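Long-range contacts in deseasin MCP-01 (Pseudoalteromonas sp., PDB 3VV3), which degrades collagen as a bacterial serine protease of the subtilisin family, probably through a Ser-His-Asp catalytic triad: residues Thr39-Val45 and Asn127-Ser131; Leu166-Ser172 and Asp193-Ala199; Trp173-Ser179 and His212-Tyr217. All blocks are in the same frame, centred on the assembly; numbering follows the deposited sequence.

Contact 1. Residues Thr39-Val45 and Asn127-Ser131; sequences TGSRDVV and NHDVS
Thr39-Val45 and Asn127-Ser131 run side by side from Thr39 facing His128 to a single parallel bridge between Val45 and Ser131, whose CA atoms lie 4.6 Å apart. At one end Thr39 O accepts two backbone bonds, from His128 N at 2.9 Å and Asp129 N at 3.2 Å. Thr39 CG2 sits almost centrally over one face of the His128 ring, a CH-pi contact 3.7 Å from the centroid. Its torsion (chi1 48°) sets CG2 beside the backbone N and turns OG1 to a water that also joins Gly40 O and Asp129 OD2. Gly40, at positive phi, lays its CA and C against Asp129 O. At the other end Ser131 grips the type I turn Ser41-Val44 twice. OG donates in the carbonyl plane, on a lone pair, to Arg42 O in a short bond of 2.5 Å, while Ser131 N reaches Val44 O at 3.0 Å. That same OG lies over one face of the Arg42 guanidinium, toward its rim; Arg42 bends at chi2 and chi3 to get there, and its NH1 goes on to Ala64 O. Val130 CG2 touches Val44 O at 3.3 Å. These two loops lead into the adjacent parallel strands 45-50 and 131-136, and helix 269-284 packs on Val44 and Asn127 through Ala281.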
loop_
_atom_site.group_PDB
_atom_site.type_symbol
_atom_site.label_atom_id
_atom_site.label_comp_id
_atom_site.label_asym_id
_atom_site.label_seq_id
_atom_site.Cartn_x
_atom_site.Cartn_y
_atom_site.Cartn_z
ATOM N N THR A 39 -12.720 -10.592 -26.047
ATOM C CA THR A 39 -11.676 -10.834 -25.057
ATOM C C THR A 39 -10.492 -9.889 -25.269
ATOM O O THR A 39 -9.441 -10.045 -24.650
ATOM C CB THR A 39 -11.203 -12.303 -25.032
ATOM O OG1 THR A 39 -10.926 -12.758 -26.365
ATOM C CG2 THR A 39 -12.277 -13.188 -24.409
ATOM N N GLY A 40 -10.673 -8.909 -26.152
ATOM C CA GLY A 40 -9.712 -7.828 -26.300
ATOM C C GLY A 40 -8.804 -7.974 -27.503
ATOM O O GLY A 40 -8.769 -9.020 -28.148
ATOM N N SER A 41 -8.055 -6.919 -27.803
ATOM C CA SER A 41 -7.126 -6.964 -28.922
ATOM C C SER A 41 -5.754 -6.415 -28.563
ATOM O O SER A 41 -5.653 -5.380 -27.902
ATOM C CB SER A 41 -7.685 -6.177 -30.101
ATOM O OG SER A 41 -6.739 -6.150 -31.156
ATOM N N ARG A 42 -4.704 -7.095 -29.026
ATOM C CA ARG A 42 -3.342 -6.583 -28.896
ATOM C C ARG A 42 -3.208 -5.222 -29.579
ATOM O O ARG A 42 -2.276 -4.475 -29.305
ATOM C CB ARG A 42 -2.328 -7.563 -29.500
ATOM C CG ARG A 42 -1.961 -8.744 -28.611
ATOM C CD ARG A 42 -0.753 -8.426 -27.745
ATOM N NE ARG A 42 0.340 -7.819 -28.506
ATOM C CZ ARG A 42 1.532 -7.518 -27.991
ATOM N NH1 ARG A 42 1.787 -7.784 -26.719
ATOM N NH2 ARG A 42 2.473 -6.958 -28.745
ATOM N N ASP A 43 -4.129 -4.906 -30.485
ATOM C CA ASP A 43 -4.083 -3.615 -31.169
ATOM C C ASP A 43 -4.500 -2.444 -30.286
ATOM O O ASP A 43 -4.253 -1.287 -30.635
ATOM C CB ASP A 43 -4.938 -3.632 -32.430
ATOM C CG ASP A 43 -4.207 -4.234 -33.610
ATOM O OD1 ASP A 43 -2.969 -4.401 -33.530
ATOM O OD2 ASP A 43 -4.866 -4.520 -34.619
ATOM N N VAL A 44 -5.129 -2.746 -29.153
ATOM C CA VAL A 44 -5.482 -1.716 -28.175
ATOM C C VAL A 44 -4.338 -1.566 -27.180
ATOM O O VAL A 44 -3.901 -2.545 -26.588
ATOM C CB VAL A 44 -6.781 -2.086 -27.417
ATOM C CG1 VAL A 44 -7.076 -1.063 -26.315
ATOM C CG2 VAL A 44 -7.952 -2.173 -28.379
ATOM N N VAL A 45 -3.848 -0.343 -27.002
ATOM C CA VAL A 45 -2.684 -0.124 -26.161
ATOM C C VAL A 45 -3.087 0.635 -24.904
ATOM O O VAL A 45 -3.787 1.635 -24.976
ATOM C CB VAL A 45 -1.590 0.654 -26.921
ATOM C CG1 VAL A 45 -0.329 0.749 -26.080
ATOM C CG2 VAL A 45 -1.301 -0.028 -28.257
ATOM N N ASN A 127 -8.884 -7.837 -20.008
ATOM C CA ASN A 127 -8.534 -8.255 -21.367
ATOM C C ASN A 127 -7.702 -9.523 -21.336
ATOM O O ASN A 127 -6.753 -9.621 -20.551
ATOM C CB ASN A 127 -7.721 -7.169 -22.086
ATOM C CG ASN A 127 -8.453 -5.850 -22.165
ATOM O OD1 ASN A 127 -9.156 -5.574 -23.133
ATOM N ND2 ASN A 127 -8.303 -5.033 -21.133
ATOM N N HIS A 128 -8.042 -10.496 -22.185
ATOM C CA HIS A 128 -7.169 -11.652 -22.386
ATOM C C HIS A 128 -6.000 -11.249 -23.263
ATOM O O HIS A 128 -4.894 -11.767 -23.123
ATOM C CB HIS A 128 -7.902 -12.783 -23.104
ATOM C CG HIS A 128 -9.001 -13.393 -22.303
ATOM N ND1 HIS A 128 -9.452 -14.680 -22.523
ATOM C CD2 HIS A 128 -9.741 -12.901 -21.282
ATOM C CE1 HIS A 128 -10.426 -14.947 -21.673
ATOM N NE2 HIS A 128 -10.618 -13.890 -20.907
ATOM N N ASP A 129 -6.277 -10.337 -24.189
ATOM C CA ASP A 129 -5.285 -9.841 -25.136
ATOM C C ASP A 129 -5.356 -8.319 -25.193
ATOM O O ASP A 129 -6.435 -7.749 -25.315
ATOM C CB ASP A 129 -5.553 -10.421 -26.525
ATOM C CG ASP A 129 -5.511 -11.938 -26.536
ATOM O OD1 ASP A 129 -4.403 -12.505 -26.442
ATOM O OD2 ASP A 129 -6.588 -12.557 -26.621
ATOM N N VAL A 130 -4.198 -7.677 -25.092
ATOM C CA VAL A 130 -4.097 -6.223 -25.082
ATOM C C VAL A 130 -2.604 -5.922 -25.128
ATOM O O VAL A 130 -1.793 -6.831 -24.956
ATOM C CB VAL A 130 -4.748 -5.626 -23.800
ATOM C CG1 VAL A 130 -3.940 -6.009 -22.551
ATOM C CG2 VAL A 130 -4.918 -4.107 -23.907
ATOM N N SER A 131 -2.226 -4.670 -25.381
ATOM C CA SER A 131 -0.819 -4.289 -25.324
ATOM C C SER A 131 -0.620 -3.293 -24.195
ATOM O O SER A 131 -1.284 -2.265 -24.152
ATOM C CB SER A 131 -0.343 -3.674 -26.649
ATOM O OG SER A 131 -0.341 -4.640 -27.690
HETATM O O HOH W 1 -8.900 -11.618 -27.722
HETATM O O HOH W 2 -8.651 -4.776 -25.729
#

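Contact 2. Residues Leu166-Ser172 and Asp193-Ala199; sequences LRVLNNS and DILFVAA
Arg167 lies alongside Asp193, just past the end of helix 180-191, and its side chain curls round Asp193 O. CB and CG each lie 3.5 Å from Asp193 O, CD passes slightly farther off, and a bend at chi3 (55°) brings NE back to donate to Asp193 O at 2.8 Å. That bond is nearly straight and lies in both the guanidinium and the carbonyl plane. CZ and NH2 continue alongside Asp193 CB, and NH1 binds Leu290 O. Asp193 ends the preceding helix with a Schellman motif, and a water donates to both its O and Arg167 O. From here strands 166-171 and 195-199 run parallel, their axes 4.9 Å apart at 16°. Five backbone bonds alternate between them, starting with Leu195 N to Arg167 O and ending at a longer Ala199 N to Asn171 O of 3.3 Å. On the face carrying Leu169 and Phe196, Leu169 CG touches Ile194 CG2 at 3.6 Å. Farther on, the Asn171 amide stacks flat over the Phe196 ring, planes 12° apart, with CG 3.3 Å from Phe196 CZ. Val168 CG1 meets Val197 CG2 on the reverse face. Strand 45-50 flanks 166-171 and strand 222-228 flanks 195-199; helix 146-161 packs on Leu169 and Phe196, while helices 105-114 and 269-284 pack on Asn170.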
loop_
_atom_site.group_PDB
_atom_site.type_symbol
_atom_site.label_atom_id
_atom_site.label_comp_id
_atom_site.label_asym_id
_atom_site.label_seq_id
_atom_site.Cartn_x
_atom_site.Cartn_y
_atom_site.Cartn_z
ATOM N N LEU A 166 -3.113 4.172 -28.480
ATOM C CA LEU A 166 -3.101 4.267 -27.026
ATOM C C LEU A 166 -4.091 5.336 -26.571
ATOM O O LEU A 166 -3.848 6.531 -26.753
ATOM C CB LEU A 166 -1.679 4.629 -26.585
ATOM C CG LEU A 166 -1.310 4.628 -25.102
ATOM C CD1 LEU A 166 0.200 4.771 -24.999
ATOM C CD2 LEU A 166 -1.994 5.768 -24.353
ATOM N N ARG A 167 -5.212 4.909 -25.986
ATOM C CA ARG A 167 -6.262 5.836 -25.579
ATOM C C ARG A 167 -6.683 5.684 -24.125
ATOM O O ARG A 167 -7.674 6.280 -23.704
ATOM C CB ARG A 167 -7.489 5.698 -26.492
ATOM C CG ARG A 167 -7.195 6.106 -27.940
ATOM C CD ARG A 167 -8.483 6.255 -28.726
ATOM N NE ARG A 167 -9.384 7.186 -28.058
ATOM C CZ ARG A 167 -10.690 7.260 -28.290
ATOM N NH1 ARG A 167 -11.261 6.462 -29.187
ATOM N NH2 ARG A 167 -11.426 8.130 -27.613
ATOM N N VAL A 168 -5.930 4.890 -23.363
ATOM C CA VAL A 168 -6.243 4.672 -21.949
ATOM C C VAL A 168 -4.973 4.705 -21.119
ATOM O O VAL A 168 -3.993 4.035 -21.450
ATOM C CB VAL A 168 -6.937 3.311 -21.703
ATOM C CG1 VAL A 168 -7.233 3.139 -20.202
ATOM C CG2 VAL A 168 -8.223 3.185 -22.527
ATOM N N LEU A 169 -4.988 5.502 -20.052
ATOM C CA LEU A 169 -3.893 5.526 -19.090
ATOM C C LEU A 169 -4.398 5.094 -17.726
ATOM O O LEU A 169 -5.444 5.561 -17.257
ATOM C CB LEU A 169 -3.289 6.927 -18.971
ATOM C CG LEU A 169 -2.595 7.432 -20.225
ATOM C CD1 LEU A 169 -2.143 8.873 -20.003
ATOM C CD2 LEU A 169 -1.420 6.511 -20.556
ATOM N N ASN A 170 -3.644 4.201 -17.098
ATOM C CA ASN A 170 -3.939 3.767 -15.744
ATOM C C ASN A 170 -3.049 4.499 -14.748
ATOM O O ASN A 170 -1.814 4.428 -14.828
ATOM C CB ASN A 170 -3.727 2.263 -15.618
ATOM C CG ASN A 170 -4.110 1.746 -14.256
ATOM O OD1 ASN A 170 -3.321 1.790 -13.308
ATOM N ND2 ASN A 170 -5.332 1.276 -14.142
ATOM N N ASN A 171 -3.675 5.206 -13.811
ATOM C CA ASN A 171 -2.944 5.984 -12.821
ATOM C C ASN A 171 -3.318 5.593 -11.403
ATOM O O ASN A 171 -4.133 6.262 -10.757
ATOM C CB ASN A 171 -3.177 7.476 -13.058
ATOM C CG ASN A 171 -2.790 7.894 -14.460
ATOM O OD1 ASN A 171 -3.624 7.907 -15.376
ATOM N ND2 ASN A 171 -1.517 8.193 -14.649
ATOM N N SER A 172 -2.734 4.487 -10.948
ATOM C CA SER A 172 -2.970 3.955 -9.604
ATOM C C SER A 172 -1.985 4.564 -8.624
ATOM O O SER A 172 -1.151 3.867 -8.035
ATOM C CB SER A 172 -2.837 2.433 -9.606
ATOM O OG SER A 172 -3.896 1.835 -10.341
ATOM N N ASP A 193 -7.042 12.404 -27.269
ATOM C CA ASP A 193 -8.119 11.412 -27.132
ATOM C C ASP A 193 -7.781 10.276 -26.176
ATOM O O ASP A 193 -8.105 9.113 -26.431
ATOM C CB ASP A 193 -8.552 10.862 -28.498
ATOM C CG ASP A 193 -8.997 11.963 -29.456
ATOM O OD1 ASP A 193 -9.758 12.856 -29.037
ATOM O OD2 ASP A 193 -8.579 11.928 -30.636
ATOM N N ILE A 194 -7.154 10.630 -25.058
ATOM C CA ILE A 194 -6.747 9.645 -24.061
ATOM C C ILE A 194 -7.590 9.786 -22.795
ATOM O O ILE A 194 -7.823 10.892 -22.313
ATOM C CB ILE A 194 -5.255 9.809 -23.718
ATOM C CG1 ILE A 194 -4.413 9.582 -24.978
ATOM C CG2 ILE A 194 -4.834 8.842 -22.596
ATOM C CD1 ILE A 194 -2.922 9.858 -24.786
ATOM N N LEU A 195 -8.048 8.650 -22.280
ATOM C CA LEU A 195 -8.815 8.605 -21.044
ATOM C C LEU A 195 -7.845 8.392 -19.892
ATOM O O LEU A 195 -7.031 7.475 -19.932
ATOM C CB LEU A 195 -9.801 7.439 -21.101
ATOM C CG LEU A 195 -10.689 7.192 -19.882
ATOM C CD1 LEU A 195 -11.784 8.244 -19.825
ATOM C CD2 LEU A 195 -11.288 5.791 -19.968
ATOM N N PHE A 196 -7.943 9.237 -18.865
ATOM C CA PHE A 196 -6.993 9.253 -17.753
ATOM C C PHE A 196 -7.709 8.682 -16.541
ATOM O O PHE A 196 -8.450 9.397 -15.869
ATOM C CB PHE A 196 -6.554 10.707 -17.473
ATOM C CG PHE A 196 -5.419 10.846 -16.472
ATOM C CD1 PHE A 196 -5.664 10.799 -15.107
ATOM C CD2 PHE A 196 -4.114 11.056 -16.909
ATOM C CE1 PHE A 196 -4.623 10.942 -14.191
ATOM C CE2 PHE A 196 -3.068 11.194 -16.002
ATOM C CZ PHE A 196 -3.323 11.137 -14.644
ATOM N N VAL A 197 -7.507 7.392 -16.277
ATOM C CA VAL A 197 -8.187 6.735 -15.163
ATOM C C VAL A 197 -7.347 6.889 -13.900
ATOM O O VAL A 197 -6.140 6.670 -13.933
ATOM C CB VAL A 197 -8.409 5.245 -15.455
ATOM C CG1 VAL A 197 -9.368 4.643 -14.436
ATOM C CG2 VAL A 197 -8.949 5.069 -16.874
ATOM N N ALA A 198 -7.976 7.274 -12.791
ATOM C CA ALA A 198 -7.222 7.627 -11.586
ATOM C C ALA A 198 -7.894 7.102 -10.324
ATOM O O ALA A 198 -9.116 7.076 -10.238
ATOM C CB ALA A 198 -7.053 9.146 -11.493
ATOM N N ALA A 199 -7.083 6.705 -9.349
ATOM C CA ALA A 199 -7.571 6.109 -8.111
ATOM C C ALA A 199 -8.037 7.187 -7.143
ATOM O O ALA A 199 -7.388 8.227 -7.012
ATOM C CB ALA A 199 -6.464 5.299 -7.470
HETATM O O HOH W 3 -10.317 7.765 -24.695
#

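Contact 3. Residues Trp173-Ser179 and His212-Tyr217; sequences WGGGGFS and HYPSNY
Gly175 N donates to Tyr213 O at 2.9 Å, and Ser179 N to Tyr217 OH at 2.8 Å, so Gly175-Phe178 arches over Tyr213 between two bonds. Beneath the arch the Tyr213 ring presents one face to Phe178 N, offset toward the rim, and its CD2 lies 3.6 Å from Gly177 C. Phe178 and Tyr217 form an offset edge-to-face pair, the edge of Tyr217 directed at the face of Phe178, with planes at 60° and Tyr217 CE1 3.5 Å from Phe178 CD2. Tyr213 CD1 stands over the centre of the Tyr217 ring. At the other end Pro214 CD rests on the six-membered ring of Trp173, a CH-pi contact 4.0 Å from the centroid. Trp173 CG lies between its backbone N and carbonyl carbon (chi1 54°), which places the indole beneath the proline. Gly174 CA sits 3.1 Å from Tyr213 O and close to the His212 ring. In the next shell one water bridges Gly176 O to Tyr213 N, and another links Gly177 O with Tyr217 OH. A cis peptide before Pro214 leads into the type I turn Pro214-Tyr217. That turn is braced by His212 ND1, which donates in its ring plane to Ser215 OG, and by His212 N, bonded to Asn216 OD1. Outside, Phe137 meets Trp173 edge-to-face, and Gly176 forms backbone hydrogen bonds to the second subunit. Ser179 is the N-cap of helix 180-191, its OG bonded to Leu182 N. In subtilisins the matching glycine-rich loop walls the S1 pocket and the cis-proline loop lies by its base; both probably serve likewise here.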
loop_
_atom_site.group_PDB
_atom_site.type_symbol
_atom_site.label_atom_id
_atom_site.label_comp_id
_atom_site.label_asym_id
_atom_site.label_seq_id
_atom_site.Cartn_x
_atom_site.Cartn_y
_atom_site.Cartn_z
ATOM N N TRP A 173 -2.073 5.881 -8.482
ATOM C CA TRP A 173 -1.173 6.640 -7.632
ATOM C C TRP A 173 -1.839 7.950 -7.266
ATOM O O TRP A 173 -2.809 8.360 -7.898
ATOM C CB TRP A 173 0.176 6.905 -8.325
ATOM C CG TRP A 173 0.094 7.561 -9.696
ATOM C CD1 TRP A 173 -0.006 6.923 -10.904
ATOM C CD2 TRP A 173 0.137 8.966 -9.991
ATOM N NE1 TRP A 173 -0.042 7.845 -11.925
ATOM C CE2 TRP A 173 0.046 9.104 -11.392
ATOM C CE3 TRP A 173 0.238 10.119 -9.207
ATOM C CZ2 TRP A 173 0.043 10.347 -12.025
ATOM C CZ3 TRP A 173 0.244 11.358 -9.841
ATOM C CH2 TRP A 173 0.143 11.457 -11.231
ATOM N N GLY A 174 -1.318 8.605 -6.237
ATOM C CA GLY A 174 -1.824 9.909 -5.857
ATOM C C GLY A 174 -0.915 10.559 -4.837
ATOM O O GLY A 174 -0.043 9.905 -4.266
ATOM N N GLY A 175 -1.112 11.854 -4.624
ATOM C CA GLY A 175 -0.350 12.580 -3.630
ATOM C C GLY A 175 -0.182 14.027 -4.032
ATOM O O GLY A 175 -0.306 14.376 -5.208
ATOM N N GLY A 176 0.071 14.879 -3.046
ATOM C CA GLY A 176 0.381 16.272 -3.307
ATOM C C GLY A 176 -0.850 17.120 -3.533
ATOM O O GLY A 176 -1.984 16.659 -3.398
ATOM N N GLY A 177 -0.616 18.384 -3.866
ATOM C CA GLY A 177 -1.709 19.294 -4.119
ATOM C C GLY A 177 -1.799 19.586 -5.596
ATOM O O GLY A 177 -1.115 18.962 -6.408
ATOM N N PHE A 178 -2.648 20.545 -5.940
ATOM C CA PHE A 178 -2.835 20.934 -7.327
ATOM C C PHE A 178 -1.535 21.383 -7.996
ATOM O O PHE A 178 -0.796 22.213 -7.456
ATOM C CB PHE A 178 -3.868 22.057 -7.407
ATOM C CG PHE A 178 -4.197 22.469 -8.803
ATOM C CD1 PHE A 178 -3.412 23.400 -9.466
ATOM C CD2 PHE A 178 -5.293 21.925 -9.461
ATOM C CE1 PHE A 178 -3.706 23.779 -10.758
ATOM C CE2 PHE A 178 -5.596 22.303 -10.759
ATOM C CZ PHE A 178 -4.797 23.233 -11.407
ATOM N N SER A 179 -1.265 20.825 -9.175
ATOM C CA SER A 179 -0.149 21.252 -10.014
ATOM C C SER A 179 -0.674 21.691 -11.371
ATOM O O SER A 179 -1.331 20.920 -12.065
ATOM C CB SER A 179 0.853 20.108 -10.208
ATOM O OG SER A 179 1.682 20.350 -11.336
ATOM N N HIS A 212 -7.911 15.211 -3.520
ATOM C CA HIS A 212 -6.862 14.219 -3.683
ATOM C C HIS A 212 -6.467 14.289 -5.145
ATOM O O HIS A 212 -7.336 14.325 -6.014
ATOM C CB HIS A 212 -7.435 12.837 -3.352
ATOM C CG HIS A 212 -6.557 11.684 -3.738
ATOM N ND1 HIS A 212 -6.668 11.036 -4.952
ATOM C CD2 HIS A 212 -5.595 11.024 -3.048
ATOM C CE1 HIS A 212 -5.791 10.049 -5.003
ATOM N NE2 HIS A 212 -5.130 10.016 -3.858
ATOM N N TYR A 213 -5.164 14.325 -5.422
ATOM C CA TYR A 213 -4.682 14.434 -6.802
ATOM C C TYR A 213 -3.917 13.186 -7.223
ATOM O O TYR A 213 -3.214 12.592 -6.410
ATOM C CB TYR A 213 -3.839 15.716 -6.965
ATOM C CG TYR A 213 -4.706 16.931 -6.773
ATOM C CD1 TYR A 213 -5.504 17.399 -7.813
ATOM C CD2 TYR A 213 -4.791 17.566 -5.544
ATOM C CE1 TYR A 213 -6.331 18.482 -7.646
ATOM C CE2 TYR A 213 -5.623 18.660 -5.366
ATOM C CZ TYR A 213 -6.393 19.110 -6.424
ATOM O OH TYR A 213 -7.233 20.196 -6.280
ATOM N N PRO A 214 -4.028 12.792 -8.505
ATOM C CA PRO A 214 -4.705 13.515 -9.592
ATOM C C PRO A 214 -6.214 13.288 -9.740
ATOM O O PRO A 214 -6.799 13.858 -10.659
ATOM C CB PRO A 214 -3.999 12.989 -10.853
ATOM C CG PRO A 214 -3.594 11.580 -10.471
ATOM C CD PRO A 214 -3.193 11.686 -9.012
ATOM N N SER A 215 -6.844 12.495 -8.883
ATOM C CA SER A 215 -8.259 12.185 -9.123
ATOM C C SER A 215 -9.172 13.418 -9.069
ATOM O O SER A 215 -10.189 13.452 -9.755
ATOM C CB SER A 215 -8.770 11.079 -8.198
ATOM O OG SER A 215 -8.636 11.452 -6.850
ATOM N N ASN A 216 -8.803 14.432 -8.285
ATOM C CA ASN A 216 -9.616 15.650 -8.197
ATOM C C ASN A 216 -9.436 16.646 -9.353
ATOM O O ASN A 216 -10.153 17.649 -9.409
ATOM C CB ASN A 216 -9.425 16.376 -6.850
ATOM C CG ASN A 216 -10.416 15.927 -5.783
ATOM O OD1 ASN A 216 -10.367 14.793 -5.311
ATOM N ND2 ASN A 216 -11.323 16.824 -5.395
ATOM N N TYR A 217 -8.494 16.402 -10.265
ATOM C CA TYR A 217 -8.376 17.302 -11.416
ATOM C C TYR A 217 -9.714 17.323 -12.142
ATOM O O TYR A 217 -10.321 16.276 -12.345
ATOM C CB TYR A 217 -7.242 16.894 -12.361
ATOM C CG TYR A 217 -5.894 17.293 -11.819
ATOM C CD1 TYR A 217 -5.584 18.637 -11.611
ATOM C CD2 TYR A 217 -4.938 16.336 -11.495
ATOM C CE1 TYR A 217 -4.359 19.017 -11.091
ATOM C CE2 TYR A 217 -3.707 16.703 -10.979
ATOM C CZ TYR A 217 -3.423 18.050 -10.780
ATOM O OH TYR A 217 -2.207 18.428 -10.262
HETATM O O HOH W 4 -3.492 14.324 -3.071
HETATM O O HOH W 5 -0.975 16.966 -8.387
#

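Overall arrangement
All three contacts are tied to the central parallel sheet of the subtilase fold: contact 1 where strands 45-50 and 131-136 begin, contact 2 within the sheet, contact 3 in loops beyond it. Contact 1 closes first along the chain; contacts 2 and 3 follow with alternating segments, because strands 166-171 and 195-199 each run on toward one loop of contact 3. Contact 2 lies between the others, its centre about 15 Å from that of contact 1 and about 14 Å from that of contact 3, and touches both; the outer two centres are about 29 Å apart. Together they run from strand entry to strand exit, where the probable triad Asp50, His105 and Ser270 lies beside Ser172.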